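Local atomic coordinates of aminopeptidase N family protein (Idiomarina loihiensis L2TR, PDB entry 4FGM), a protein that is assigned to the M61 family of zinc-dependent peptidases, binds a zinc ion, and probably acts as an aminopeptidase. Residues G171-E176 with V188-H193; M228-G233 with A244-R249. All coordinates share one frame; numbering follows the deposited sequence.

Following the chain from the N terminus, interaction 1 comes first: residues 171-176 pair with 188-193 where the beta hairpin of strands 174-180 and 183-190 opens, closing a short loop that is almost all strand. The chain then runs through helix 197-215 and into strand 222-230, which lies parallel to strand 183-190. Interaction 2 pairs 228-233 with 244-249, closing a second loop that contains the edge strand 235-238. The two loops follow one another in series, neither nesting nor crossing. Both contacts belong to the same five-stranded mixed sheet, and the probable hydrogen bond from Val229 N to Ser190 O, 2.8 Å long, joins them across its middle strands.

Interaction 1 (G171-E176 with V188-H193); sequences GDLTIE and VLSGRH
Thr174 and Leu189 form an antiparallel hydrogen-bonded pair: Thr174 N lies 3.0 Å from Leu189 O, and Leu189 N 2.9 Å from Thr174 O. The packed part of the contact centres on Val188. Its CG1, anti to the backbone N (chi1 -177°), meets Leu173 CD1 at 4.0 Å and also lies near Ile175 CG1. The other branch of Leu173, CD2, rests 3.7 Å from Ser190 CB. On the other face of the hairpin, His193, with CG between its backbone N and carbonyl carbon (chi1 70°), folds back so that Leu189 CD1 sits over the centre of the imidazole. This presents the ring edge to Thr174, and His193 NE2 shares an in-plane hydrogen bond of 3.1 Å with Thr174 OG1, while Ala195 N binds ND1. Towards exposed Asp172 the strands part and water takes over. One molecule links Asp172 N to Ser190 OG, which also bonds Gln103, and a second joins Asp172 O to Gly191 N. The hairpin lies beside strand 222-230, with Lys137 and Ala139 of strand 137-140 against Leu173 and helix 197-215 touching Thr174.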
ATOM      1  N   GLY A 171      17.972 -10.380  10.993  1.00 38.41           N
ATOM      2  CA  GLY A 171      18.505 -11.404  10.116  1.00 38.50           C
ATOM      3  C   GLY A 171      19.876 -11.036   9.595  1.00 41.74           C
ATOM      4  O   GLY A 171      20.568 -10.210  10.187  1.00 43.64           O
ATOM      5  N   ASP A 172      20.274 -11.657   8.491  1.00 46.13           N
ATOM      6  CA  ASP A 172      21.568 -11.385   7.872  1.00 43.94           C
ATOM      7  C   ASP A 172      21.330 -10.169   6.977  1.00 41.88           C
ATOM      8  O   ASP A 172      21.258 -10.275   5.760  1.00 46.32           O
ATOM      9  CB  ASP A 172      22.006 -12.614   7.061  1.00 46.34           C
ATOM     10  CG  ASP A 172      23.336 -12.413   6.358  1.00 56.73           C
ATOM     11  OD1 ASP A 172      24.112 -11.520   6.768  1.00 55.45           O
ATOM     12  OD2 ASP A 172      23.610 -13.163   5.398  1.00 62.54           O
ATOM     13  N   LEU A 173      21.214  -9.011   7.609  1.00 42.63           N
ATOM     14  CA  LEU A 173      20.898  -7.759   6.928  1.00 37.68           C
ATOM     15  C   LEU A 173      21.980  -7.021   6.152  1.00 43.45           C
ATOM     16  O   LEU A 173      23.136  -6.940   6.573  1.00 51.24           O
ATOM     17  CB  LEU A 173      20.301  -6.778   7.943  1.00 34.29           C
ATOM     18  CG  LEU A 173      19.301  -7.373   8.934  1.00 37.69           C
ATOM     19  CD1 LEU A 173      18.757  -6.279   9.864  1.00 28.43           C
ATOM     20  CD2 LEU A 173      18.167  -8.047   8.147  1.00 25.68           C
ATOM     21  N   THR A 174      21.575  -6.467   5.015  1.00 37.74           N
ATOM     22  CA  THR A 174      22.463  -5.662   4.198  1.00 40.63           C
ATOM     23  C   THR A 174      22.002  -4.256   4.566  1.00 42.40           C
ATOM     24  O   THR A 174      20.812  -3.951   4.466  1.00 44.96           O
ATOM     25  CB  THR A 174      22.249  -5.898   2.678  1.00 40.59           C
ATOM     26  OG1 THR A 174      22.575  -7.255   2.352  1.00 40.92           O
ATOM     27  CG2 THR A 174      23.142  -4.970   1.860  1.00 37.14           C
ATOM     28  N   ILE A 175      22.925  -3.410   5.013  1.00 42.11           N
ATOM     29  CA  ILE A 175      22.565  -2.054   5.417  1.00 42.11           C
ATOM     30  C   ILE A 175      23.444  -1.010   4.740  1.00 48.07           C
ATOM     31  O   ILE A 175      24.664  -1.027   4.878  1.00 54.53           O
ATOM     32  CB  ILE A 175      22.695  -1.884   6.951  1.00 42.46           C
ATOM     33  CG1 ILE A 175      21.905  -2.979   7.673  1.00 40.08           C
ATOM     34  CG2 ILE A 175      22.194  -0.508   7.370  1.00 42.73           C
ATOM     35  CD1 ILE A 175      22.094  -2.978   9.187  1.00 34.46           C
ATOM     36  N   GLU A 176      22.803  -0.102   4.013  1.00 47.73           N
ATOM     37  CA  GLU A 176      23.502   0.960   3.302  1.00 45.11           C
ATOM     38  C   GLU A 176      22.925   2.305   3.739  1.00 49.15           C
ATOM     39  O   GLU A 176      21.757   2.610   3.490  1.00 46.90           O
ATOM     40  CB  GLU A 176      23.324   0.793   1.791  1.00 45.71           C
ATOM     41  CG  GLU A 176      24.152   1.748   0.940  1.00 55.69           C
ATOM     42  CD  GLU A 176      25.603   1.317   0.810  1.00 69.58           C
ATOM     43  OE1 GLU A 176      26.338   1.361   1.819  1.00 79.66           O
ATOM     44  OE2 GLU A 176      26.006   0.930  -0.309  1.00 71.00           O
ATOM     45  N   VAL A 188      17.626  -1.065   4.247  1.00 34.16           N
ATOM     46  CA  VAL A 188      17.930  -2.353   4.859  1.00 31.72           C
ATOM     47  C   VAL A 188      17.282  -3.481   4.077  1.00 39.56           C
ATOM     48  O   VAL A 188      16.088  -3.429   3.772  1.00 40.90           O
ATOM     49  CB  VAL A 188      17.428  -2.402   6.318  1.00 29.34           C
ATOM     50  CG1 VAL A 188      17.824  -3.725   6.965  1.00 27.02           C
ATOM     51  CG2 VAL A 188      17.993  -1.233   7.090  1.00 28.83           C
ATOM     52  N   LEU A 189      18.065  -4.509   3.776  1.00 38.32           N
ATOM     53  CA  LEU A 189      17.557  -5.640   3.006  1.00 37.13           C
ATOM     54  C   LEU A 189      17.754  -6.978   3.702  1.00 39.92           C
ATOM     55  O   LEU A 189      18.817  -7.240   4.277  1.00 38.76           O
ATOM     56  CB  LEU A 189      18.263  -5.707   1.648  1.00 41.36           C
ATOM     57  CG  LEU A 189      18.316  -4.450   0.778  1.00 44.45           C
ATOM     58  CD1 LEU A 189      19.134  -4.751  -0.482  1.00 42.22           C
ATOM     59  CD2 LEU A 189      16.914  -4.008   0.419  1.00 40.24           C
ATOM     60  N   SER A 190      16.727  -7.823   3.631  1.00 35.05           N
ATOM     61  CA  SER A 190      16.772  -9.164   4.201  1.00 32.52           C
ATOM     62  C   SER A 190      16.216 -10.103   3.131  1.00 39.67           C
ATOM     63  O   SER A 190      15.119  -9.879   2.611  1.00 42.21           O
ATOM     64  CB  SER A 190      15.911  -9.265   5.460  1.00 37.44           C
ATOM     65  OG  SER A 190      15.876 -10.607   5.940  1.00 38.60           O
ATOM     66  N   GLY A 191      16.971 -11.151   2.807  1.00 39.90           N
ATOM     67  CA  GLY A 191      16.542 -12.094   1.787  1.00 44.06           C
ATOM     68  C   GLY A 191      17.633 -12.206   0.738  1.00 43.41           C
ATOM     69  O   GLY A 191      18.593 -11.443   0.781  1.00 43.48           O
ATOM     70  N   ARG A 192      17.514 -13.152  -0.191  1.00 41.61           N
ATOM     71  CA  ARG A 192      18.531 -13.299  -1.231  1.00 37.05           C
ATOM     72  C   ARG A 192      18.319 -12.195  -2.266  1.00 43.08           C
ATOM     73  O   ARG A 192      17.203 -11.992  -2.729  1.00 44.68           O
ATOM     74  CB  ARG A 192      18.425 -14.680  -1.897  1.00 34.81           C
ATOM     75  CG  ARG A 192      18.648 -15.845  -0.943  1.00 45.70           C
ATOM     76  CD  ARG A 192      18.821 -17.168  -1.682  1.00 63.75           C
ATOM     77  NE  ARG A 192      20.229 -17.538  -1.816  1.00 76.78           N
ATOM     78  CZ  ARG A 192      20.834 -18.460  -1.073  1.00 81.61           C
ATOM     79  NH1 ARG A 192      20.154 -19.117  -0.143  1.00 81.20           N
ATOM     80  NH2 ARG A 192      22.121 -18.722  -1.251  1.00 85.63           N
ATOM     81  N   HIS A 193      19.383 -11.480  -2.621  1.00 47.03           N
ATOM     82  CA  HIS A 193      19.281 -10.389  -3.595  1.00 45.01           C
ATOM     83  C   HIS A 193      20.657 -10.045  -4.166  1.00 45.17           C
ATOM     84  O   HIS A 193      21.674 -10.487  -3.649  1.00 46.40           O
ATOM     85  CB  HIS A 193      18.722  -9.144  -2.910  1.00 45.35           C
ATOM     86  CG  HIS A 193      19.681  -8.532  -1.938  1.00 42.94           C
ATOM     87  ND1 HIS A 193      20.704  -7.698  -2.334  1.00 47.79           N
ATOM     88  CD2 HIS A 193      19.844  -8.723  -0.609  1.00 39.84           C
ATOM     89  CE1 HIS A 193      21.456  -7.406  -1.290  1.00 50.89           C
ATOM     90  NE2 HIS A 193      20.958  -8.017  -0.231  1.00 45.04           N
TER
HETATM   91  O   HOH W   1      17.856 -12.296   6.758  1.00 36.74           O
HETATM   92  O   HOH W   2      19.243 -12.218   4.306  1.00 47.72           O

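Interaction 2 (M228-G233 with A244-R249); sequences MVVGNG and ALLCSR
Val230 and Leu246 cross at about a right angle on one face of the sheet, Val230 CG1 reaching Leu246 CD1 at 3.7 Å. The leucine branch comes into place because CG is anti to the backbone N (chi1 175°), which carries CD1 towards the other strand, where it also meets CB of selenomethionine Met228 at 3.8 Å. On the opposite face Val229 directs CG1 to Arg249 CA, 3.5 Å away, and CG2 towards Cys247 SG. Between the two faces the strands pair in parallel register, in which Met228 N bonds Leu245 O, Cys247 N bonds Met228 O, and Val230 N bonds Cys247 O. This is one of two parallel pairs in the mixed sheet of the gluzincin-like catalytic domain. Between its two strands in sequence comes antiparallel edge strand 235-238, whose Gly236, Leu237 and Glu238 line the maleic acid pocket. Leu245 packs on helix 262-277, touching Glu274 of the HExxH sequence whose two histidines bind zinc. Beyond Val230 the chain bends back, and Ser248 OG accepts a hydrogen bond of 3.0 Å from Gly233 N, holding the turn against the strand end. The backbone N of Ser248 makes a weak hydrogen bond to Asp251 OD2. Arg249 N continues the pairing to Val230 O at 2.8 Å, while its side chain, bent at chi3 (35°), curls back so that the same carbonyl oxygen lies over one guanidinium face, towards the rim. With an alanine here the guanidinium is absent, which is likely to uncover the Val230 carbonyl on that side and to open a gap beside Gly231 CA, which Arg249 NH2 approaches at 3.4 Å.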
HETATM    1  N   MSE A 228      12.081  -6.538   2.906  1.00 36.92           N
HETATM    2  CA  MSE A 228      12.130  -7.988   2.803  1.00 42.99           C
HETATM    3  C   MSE A 228      12.103  -8.280   1.296  1.00 40.52           C
HETATM    4  O   MSE A 228      11.223  -7.799   0.562  1.00 39.04           O
HETATM    5  CB  MSE A 228      10.929  -8.629   3.496  1.00 44.04           C
HETATM    6  CG  MSE A 228      11.085  -8.720   4.993  1.00 54.85           C
HETATM    7 SE   MSE A 228       9.493  -9.383   5.849  1.00 59.86          SE
HETATM    8  CE  MSE A 228       8.403  -7.796   5.645  1.00 45.97           C
ATOM      9  N   VAL A 229      13.075  -9.052   0.834  1.00 37.18           N
ATOM     10  CA  VAL A 229      13.168  -9.369  -0.580  1.00 39.02           C
ATOM     11  C   VAL A 229      12.857 -10.828  -0.857  1.00 41.21           C
ATOM     12  O   VAL A 229      13.575 -11.717  -0.395  1.00 40.30           O
ATOM     13  CB  VAL A 229      14.581  -9.065  -1.126  1.00 39.04           C
ATOM     14  CG1 VAL A 229      14.582  -9.159  -2.648  1.00 36.05           C
ATOM     15  CG2 VAL A 229      15.030  -7.687  -0.667  1.00 36.75           C
ATOM     16  N   VAL A 230      11.799 -11.069  -1.626  1.00 37.53           N
ATOM     17  CA  VAL A 230      11.408 -12.427  -1.973  1.00 37.10           C
ATOM     18  C   VAL A 230      11.389 -12.599  -3.492  1.00 40.75           C
ATOM     19  O   VAL A 230      11.820 -11.715  -4.223  1.00 39.45           O
ATOM     20  CB  VAL A 230      10.019 -12.755  -1.397  1.00 39.55           C
ATOM     21  CG1 VAL A 230      10.046 -12.601   0.114  1.00 35.98           C
ATOM     22  CG2 VAL A 230       8.968 -11.840  -2.010  1.00 37.32           C
ATOM     23  N   GLY A 231      10.891 -13.733  -3.966  1.00 47.69           N
ATOM     24  CA  GLY A 231      10.856 -13.960  -5.399  1.00 41.66           C
ATOM     25  C   GLY A 231       9.750 -13.177  -6.076  1.00 41.86           C
ATOM     26  O   GLY A 231       9.944 -12.553  -7.128  1.00 44.29           O
ATOM     27  N   ASN A 232       8.576 -13.209  -5.462  1.00 43.11           N
ATOM     28  CA  ASN A 232       7.425 -12.517  -6.002  1.00 46.82           C
ATOM     29  C   ASN A 232       6.559 -11.988  -4.872  1.00 49.99           C
ATOM     30  O   ASN A 232       5.816 -12.735  -4.244  1.00 53.17           O
ATOM     31  CB  ASN A 232       6.627 -13.470  -6.892  1.00 56.57           C
ATOM     32  CG  ASN A 232       5.483 -12.785  -7.596  1.00 66.91           C
ATOM     33  OD1 ASN A 232       5.505 -11.575  -7.807  1.00 67.53           O
ATOM     34  ND2 ASN A 232       4.478 -13.561  -7.981  1.00 76.88           N
ATOM     35  N   GLY A 233       6.671 -10.692  -4.610  1.00 51.91           N
ATOM     36  CA  GLY A 233       5.889 -10.090  -3.554  1.00 50.10           C
ATOM     37  C   GLY A 233       5.906  -8.582  -3.647  1.00 49.52           C
ATOM     38  O   GLY A 233       6.887  -7.986  -4.095  1.00 50.60           O
ATOM     39  N   ALA A 244       8.004  -0.585   6.227  1.00 44.86           N
ATOM     40  CA  ALA A 244       8.267  -2.005   6.030  1.00 36.01           C
ATOM     41  C   ALA A 244       7.808  -2.341   4.609  1.00 41.98           C
ATOM     42  O   ALA A 244       6.639  -2.145   4.250  1.00 43.62           O
ATOM     43  CB  ALA A 244       7.497  -2.838   7.059  1.00 35.76           C
ATOM     44  N   LEU A 245       8.741  -2.835   3.803  1.00 40.52           N
ATOM     45  CA  LEU A 245       8.453  -3.175   2.420  1.00 39.57           C
ATOM     46  C   LEU A 245       8.698  -4.638   2.099  1.00 39.19           C
ATOM     47  O   LEU A 245       9.596  -5.269   2.652  1.00 41.74           O
ATOM     48  CB  LEU A 245       9.337  -2.353   1.484  1.00 42.21           C
ATOM     49  CG  LEU A 245       9.486  -0.851   1.713  1.00 41.34           C
ATOM     50  CD1 LEU A 245      10.644  -0.335   0.849  1.00 39.73           C
ATOM     51  CD2 LEU A 245       8.166  -0.141   1.387  1.00 32.36           C
ATOM     52  N   LEU A 246       7.890  -5.169   1.193  1.00 40.77           N
ATOM     53  CA  LEU A 246       8.061  -6.535   0.718  1.00 41.56           C
ATOM     54  C   LEU A 246       8.146  -6.351  -0.788  1.00 40.70           C
ATOM     55  O   LEU A 246       7.199  -5.873  -1.407  1.00 38.74           O
ATOM     56  CB  LEU A 246       6.859  -7.407   1.062  1.00 41.75           C
ATOM     57  CG  LEU A 246       6.962  -8.816   0.469  1.00 44.62           C
ATOM     58  CD1 LEU A 246       8.169  -9.540   1.059  1.00 38.62           C
ATOM     59  CD2 LEU A 246       5.673  -9.582   0.746  1.00 44.02           C
ATOM     60  N   CYS A 247       9.285  -6.690  -1.377  1.00 40.98           N
ATOM     61  CA  CYS A 247       9.440  -6.523  -2.817  1.00 38.58           C
ATOM     62  C   CYS A 247      10.045  -7.732  -3.505  1.00 36.21           C
ATOM     63  O   CYS A 247      10.618  -8.612  -2.868  1.00 40.29           O
ATOM     64  CB  CYS A 247      10.301  -5.294  -3.119  1.00 41.40           C
ATOM     65  SG  CYS A 247      12.033  -5.539  -2.759  1.00 56.94           S
ATOM     66  N   SER A 248       9.917  -7.757  -4.828  1.00 38.54           N
ATOM     67  CA  SER A 248      10.450  -8.850  -5.629  1.00 38.49           C
ATOM     68  C   SER A 248      11.924  -8.610  -5.904  1.00 40.93           C
ATOM     69  O   SER A 248      12.355  -7.477  -6.125  1.00 39.31           O
ATOM     70  CB  SER A 248       9.671  -8.958  -6.934  1.00 39.68           C
ATOM     71  OG  SER A 248       8.297  -9.159  -6.655  1.00 44.57           O
ATOM     72  N   ARG A 249      12.690  -9.691  -5.890  1.00 42.13           N
ATOM     73  CA  ARG A 249      14.126  -9.626  -6.106  1.00 39.34           C
ATOM     74  C   ARG A 249      14.488  -8.981  -7.440  1.00 38.89           C
ATOM     75  O   ARG A 249      15.568  -8.408  -7.586  1.00 35.75           O
ATOM     76  CB  ARG A 249      14.705 -11.031  -6.015  1.00 37.02           C
ATOM     77  CG  ARG A 249      16.209 -11.110  -5.846  1.00 46.13           C
ATOM     78  CD  ARG A 249      16.594 -12.496  -5.320  1.00 47.78           C
ATOM     79  NE  ARG A 249      15.715 -13.512  -5.878  1.00 49.93           N
ATOM     80  CZ  ARG A 249      14.875 -14.255  -5.170  1.00 46.90           C
ATOM     81  NH1 ARG A 249      14.792 -14.123  -3.857  1.00 42.23           N
ATOM     82  NH2 ARG A 249      14.081 -15.102  -5.794  1.00 53.62           N
TER